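Local coordinates for arginine--tRNA ligase (Campylobacter jejuni, PDB 3FNR), which attaches L-arginine to tRNA(Arg) at the expense of ATP, releasing AMP and diphosphate, as a monomeric class I aminoacyl-tRNA synthetase, at residues D21-G25 against A380-K384; A12-L16 against K430-L434. The protein carries 1 engineered substitution. All coordinates share one frame; numbering follows the deposited sequence.

Contact 1 (D21-G25 against A380-K384); sequences DFTKG and ALNLK. With SO4 (sulfate ion), chain B.
F22 and T23 press against L383 and K384 from the corner of a type II beta turn, D21 to K24, in the loop that leads from helix 5-17 to strand 31-35 of the class I catalytic fold. Their partners lie where helix 371-381 gives way to helix 383-393 in the DALR anticodon-binding domain. The packing is close on the inner side. F22 swings its ring away from its backbone N (chi1 175°) and into this junction, and its CE2 lies obliquely against CD2 of L383 at 3.9 Å. The carbonyl oxygen of A380 meets the same ring at its edge, in plane, 3.7 Å from CZ, while S438 of helix 425-445 is hydrogen-bonded to that oxygen. T23 points from the turn at L383 and K384: its methyl CG2 sits 3.5 Å above the F22 ring, over the centre, in CH-pi fashion, and also touches K384 N at 3.5 Å. T23 OG1 donates to F22 O at 2.6 Å, from the side of the carbonyl (103° at the oxygen) and tilted 25° from its plane, and is also hydrogen-bonded to H65, which fixes the methyl's direction. The outer side differs. The aliphatic start of exposed K384 runs past T23 before the chain bends at its last two torsions, where NZ donates to O4 of a sulfate ion, probably from the crystallisation liquor, that E26 N and K28 NZ also bind. No direct hydrogen bond joins turn and helix; a single water accepts from K384 NZ at 2.7 Å and donates to T23 O at 2.9 Å.

Contact 2 (A12-L16 against K430-L434); sequences ANQAL and KLFSL
A12 and L434 bring the backbones nearest, their CA atoms 7.0 Å apart, where the axes of the short segments 12-16 and 430-434 pass at 10.7 Å with 56° between their N-to-C directions. Side chains bridge this wide separation. L434 reaches over with both methyls: CD2 rests on CB of A12, and CD1 lies 3.8 Å from CB of A15. L16 returns the gesture roughly at right angles to L434, its CD2 coming to 3.4 Å from OG of S433 while CD1 lies against CG of K430. An N-terminal helix of the synthetase is thus laid on the last long helix, 425-445, of the all-helical DALR anticodon-binding domain. At one end the packing turns polar. K430 stretches out fully beyond CG and crosses N13 at about a right angle, its NZ donating to N13 OD1 at 2.7 Å from above the amide's carbonyl plane, 40° out of it. The same NZ is hydrogen-bonded to N9 OD1, its strongest partner, and to the backbone oxygens of M362 and A364, so the buried amine, probably charged, has four neutral oxygens as partners. S433, whose OG is held between its backbone N and carbonyl carbon (chi1 75°), donates back to K430 O at 2.6 Å; that oxygen also accepts from L434 N.

Leaving the N terminus, the chain runs first through helix 5-17, which supplies one half of contact 2, and then through the loop that supplies one half of contact 1. It next builds the catalytic sheet and its helices before entering the anticodon-binding bundle, where 380-384 completes contact 1 and 430-434 completes contact 2. The smaller loop therefore sits wholly within the larger, and the two closures do not cross. Their centres are 11 Å apart and they share packing: F22 CD1 meets A15 CB at 3.4 Å, and L381 CD2 meets L434 CD2 at 3.7 Å. Together they fasten the start of the chain to three helices of the C-terminal bundle.

Contact 1 (D21-G25 against A380-K384)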
loop_
_atom_site.group_PDB
_atom_site.type_symbol
_atom_site.label_atom_id
_atom_site.label_comp_id
_atom_site.label_asym_id
_atom_site.label_seq_id
_atom_site.Cartn_x
_atom_site.Cartn_y
_atom_site.Cartn_z
ATOM N N ASP A 21 16.784 8.466 14.395
ATOM C CA ASP A 21 16.879 9.536 13.408
ATOM C C ASP A 21 17.746 9.188 12.193
ATOM O O ASP A 21 17.888 10.005 11.279
ATOM C CB ASP A 21 17.381 10.817 14.074
ATOM C CG ASP A 21 16.435 11.325 15.156
ATOM O OD1 ASP A 21 16.861 12.200 15.943
ATOM O OD2 ASP A 21 15.273 10.851 15.226
ATOM N N PHE A 22 18.318 7.981 12.197
ATOM C CA PHE A 22 19.186 7.492 11.121
ATOM C C PHE A 22 18.420 7.445 9.804
ATOM O O PHE A 22 17.365 6.796 9.715
ATOM C CB PHE A 22 19.739 6.106 11.474
ATOM C CG PHE A 22 20.552 5.449 10.373
ATOM C CD1 PHE A 22 21.708 6.050 9.875
ATOM C CD2 PHE A 22 20.176 4.206 9.868
ATOM C CE1 PHE A 22 22.463 5.437 8.879
ATOM C CE2 PHE A 22 20.927 3.578 8.878
ATOM C CZ PHE A 22 22.074 4.195 8.380
ATOM N N THR A 23 18.973 8.155 8.818
ATOM C CA THR A 23 18.453 8.330 7.446
ATOM C C THR A 23 17.197 9.205 7.294
ATOM O O THR A 23 16.733 9.431 6.169
ATOM C CB THR A 23 18.297 6.998 6.656
ATOM O OG1 THR A 23 17.246 6.208 7.225
ATOM C CG2 THR A 23 19.599 6.205 6.652
ATOM N N LYS A 24 16.662 9.697 8.410
ATOM C CA LYS A 24 15.545 10.638 8.384
ATOM C C LYS A 24 15.955 11.953 7.730
ATOM O O LYS A 24 17.052 12.467 7.974
ATOM C CB LYS A 24 15.004 10.896 9.798
ATOM C CG LYS A 24 14.075 9.793 10.294
ATOM C CD LYS A 24 13.277 10.189 11.503
ATOM C CE LYS A 24 12.295 9.082 11.866
ATOM N NZ LYS A 24 11.883 9.169 13.291
ATOM N N GLY A 25 15.083 12.478 6.880
ATOM C CA GLY A 25 15.334 13.760 6.228
ATOM C C GLY A 25 14.762 14.917 7.026
ATOM O O GLY A 25 13.849 14.731 7.839
ATOM N N ALA A 380 26.170 -0.082 4.664
ATOM C CA ALA A 380 25.281 0.233 5.784
ATOM C C ALA A 380 24.866 1.703 5.750
ATOM O O ALA A 380 23.674 2.013 5.818
ATOM C CB ALA A 380 25.937 -0.114 7.126
ATOM N N LEU A 381 25.846 2.593 5.589
ATOM C CA LEU A 381 25.604 4.036 5.612
ATOM C C LEU A 381 24.918 4.575 4.353
ATOM O O LEU A 381 24.301 5.637 4.391
ATOM C CB LEU A 381 26.909 4.793 5.882
ATOM C CG LEU A 381 27.505 4.524 7.266
ATOM C CD1 LEU A 381 28.934 5.027 7.341
ATOM C CD2 LEU A 381 26.649 5.156 8.364
ATOM N N ASN A 382 25.015 3.822 3.258
ATOM C CA ASN A 382 24.440 4.192 1.965
ATOM C C ASN A 382 22.902 4.141 1.913
ATOM O O ASN A 382 22.320 4.509 0.895
ATOM C CB ASN A 382 25.006 3.277 0.876
ATOM C CG ASN A 382 24.731 3.789 -0.541
ATOM O OD1 ASN A 382 24.275 3.035 -1.409
ATOM N ND2 ASN A 382 24.997 5.067 -0.774
ATOM N N LEU A 383 22.256 3.678 2.989
ATOM C CA LEU A 383 20.787 3.590 3.049
ATOM C C LEU A 383 20.109 4.929 2.747
ATOM O O LEU A 383 19.167 4.967 1.967
ATOM C CB LEU A 383 20.308 3.033 4.400
ATOM C CG LEU A 383 18.796 2.872 4.632
ATOM C CD1 LEU A 383 18.139 1.982 3.596
ATOM C CD2 LEU A 383 18.504 2.357 6.024
ATOM N N LYS A 384 20.623 6.011 3.331
ATOM C CA LYS A 384 20.107 7.371 3.111
ATOM C C LYS A 384 19.966 7.719 1.631
ATOM O O LYS A 384 18.899 8.149 1.199
ATOM C CB LYS A 384 21.023 8.392 3.789
ATOM C CG LYS A 384 20.378 9.760 4.026
ATOM C CD LYS A 384 21.440 10.837 4.211
ATOM C CE LYS A 384 20.993 11.933 5.176
ATOM N NZ LYS A 384 19.609 12.455 4.949
HETATM S S SO4 B . 18.045 15.944 3.965
HETATM O O1 SO4 B . 18.749 17.144 3.506
HETATM O O2 SO4 B . 16.961 16.356 4.843
HETATM O O3 SO4 B . 17.510 15.238 2.804
HETATM O O4 SO4 B . 18.941 15.059 4.699
HETATM O O HOH W 1 17.202 11.521 4.227
#

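Contact 2 (A12-L16 against K430-L434)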
loop_
_atom_site.group_PDB
_atom_site.type_symbol
_atom_site.label_atom_id
_atom_site.label_comp_id
_atom_site.label_asym_id
_atom_site.label_seq_id
_atom_site.Cartn_x
_atom_site.Cartn_y
_atom_site.Cartn_z
ATOM N N ALA A 12 29.112 6.807 11.317
ATOM C CA ALA A 12 28.679 5.675 12.137
ATOM C C ALA A 12 28.328 6.133 13.545
ATOM O O ALA A 12 27.293 5.744 14.083
ATOM C CB ALA A 12 29.735 4.593 12.170
ATOM N N ASN A 13 29.167 6.993 14.121
ATOM C CA ASN A 13 28.904 7.549 15.446
ATOM C C ASN A 13 27.621 8.371 15.500
ATOM O O ASN A 13 26.882 8.290 16.473
ATOM C CB ASN A 13 30.081 8.394 15.924
ATOM C CG ASN A 13 31.220 7.557 16.474
ATOM O OD1 ASN A 13 31.032 6.407 16.875
ATOM N ND2 ASN A 13 32.412 8.139 16.506
ATOM N N GLN A 14 27.359 9.147 14.452
ATOM C CA GLN A 14 26.143 9.964 14.375
ATOM C C GLN A 14 24.887 9.111 14.249
ATOM O O GLN A 14 23.869 9.393 14.885
ATOM C CB GLN A 14 26.230 10.947 13.213
ATOM C CG GLN A 14 27.238 12.070 13.453
ATOM C CD GLN A 14 27.702 12.739 12.175
ATOM O OE1 GLN A 14 28.817 13.268 12.109
ATOM N NE2 GLN A 14 26.852 12.719 11.145
ATOM N N ALA A 15 24.983 8.070 13.426
ATOM C CA ALA A 15 23.913 7.112 13.227
ATOM C C ALA A 15 23.583 6.362 14.510
ATOM O O ALA A 15 22.417 6.191 14.851
ATOM C CB ALA A 15 24.304 6.130 12.137
ATOM N N LEU A 16 24.619 5.924 15.223
ATOM C CA LEU A 16 24.430 5.087 16.407
ATOM C C LEU A 16 24.068 5.863 17.683
ATOM O O LEU A 16 23.486 5.291 18.608
ATOM C CB LEU A 16 25.656 4.198 16.642
ATOM C CG LEU A 16 26.006 3.179 15.553
ATOM C CD1 LEU A 16 27.435 2.693 15.752
ATOM C CD2 LEU A 16 25.023 2.014 15.530
ATOM N N LYS A 430 30.816 -3.081 16.287
ATOM C CA LYS A 430 30.298 -1.752 15.935
ATOM C C LYS A 430 29.834 -1.730 14.479
ATOM O O LYS A 430 28.759 -1.200 14.170
ATOM C CB LYS A 430 31.338 -0.661 16.177
ATOM C CG LYS A 430 30.780 0.764 16.090
ATOM C CD LYS A 430 31.887 1.807 16.192
ATOM C CE LYS A 430 31.403 3.186 15.797
ATOM N NZ LYS A 430 32.429 4.224 16.104
ATOM N N LEU A 431 30.642 -2.328 13.605
ATOM C CA LEU A 431 30.262 -2.536 12.227
ATOM C C LEU A 431 28.911 -3.241 12.174
ATOM O O LEU A 431 27.991 -2.755 11.521
ATOM C CB LEU A 431 31.315 -3.366 11.488
ATOM C CG LEU A 431 30.961 -3.783 10.056
ATOM C CD1 LEU A 431 30.728 -2.575 9.184
ATOM C CD2 LEU A 431 32.038 -4.645 9.446
ATOM N N PHE A 432 28.800 -4.358 12.890
ATOM C CA PHE A 432 27.591 -5.183 12.884
ATOM C C PHE A 432 26.384 -4.408 13.395
ATOM O O PHE A 432 25.287 -4.550 12.853
ATOM C CB PHE A 432 27.793 -6.457 13.713
ATOM C CG PHE A 432 28.640 -7.513 13.036
ATOM C CD1 PHE A 432 28.613 -8.820 13.500
ATOM C CD2 PHE A 432 29.452 -7.211 11.941
ATOM C CE1 PHE A 432 29.385 -9.802 12.903
ATOM C CE2 PHE A 432 30.238 -8.188 11.338
ATOM C CZ PHE A 432 30.201 -9.484 11.817
ATOM N N SER A 433 26.599 -3.567 14.409
ATOM C CA SER A 433 25.518 -2.789 15.018
ATOM C C SER A 433 24.929 -1.816 14.017
ATOM O O SER A 433 23.734 -1.527 14.048
ATOM C CB SER A 433 25.996 -2.037 16.259
ATOM O OG SER A 433 26.782 -0.918 15.903
ATOM N N LEU A 434 25.775 -1.341 13.109
ATOM C CA LEU A 434 25.335 -0.455 12.053
ATOM C C LEU A 434 24.574 -1.186 10.937
ATOM O O LEU A 434 23.607 -0.651 10.396
ATOM C CB LEU A 434 26.531 0.301 11.499
ATOM C CG LEU A 434 26.238 1.522 10.642
ATOM C CD1 LEU A 434 25.539 2.622 11.438
ATOM C CD2 LEU A 434 27.551 1.990 10.126
#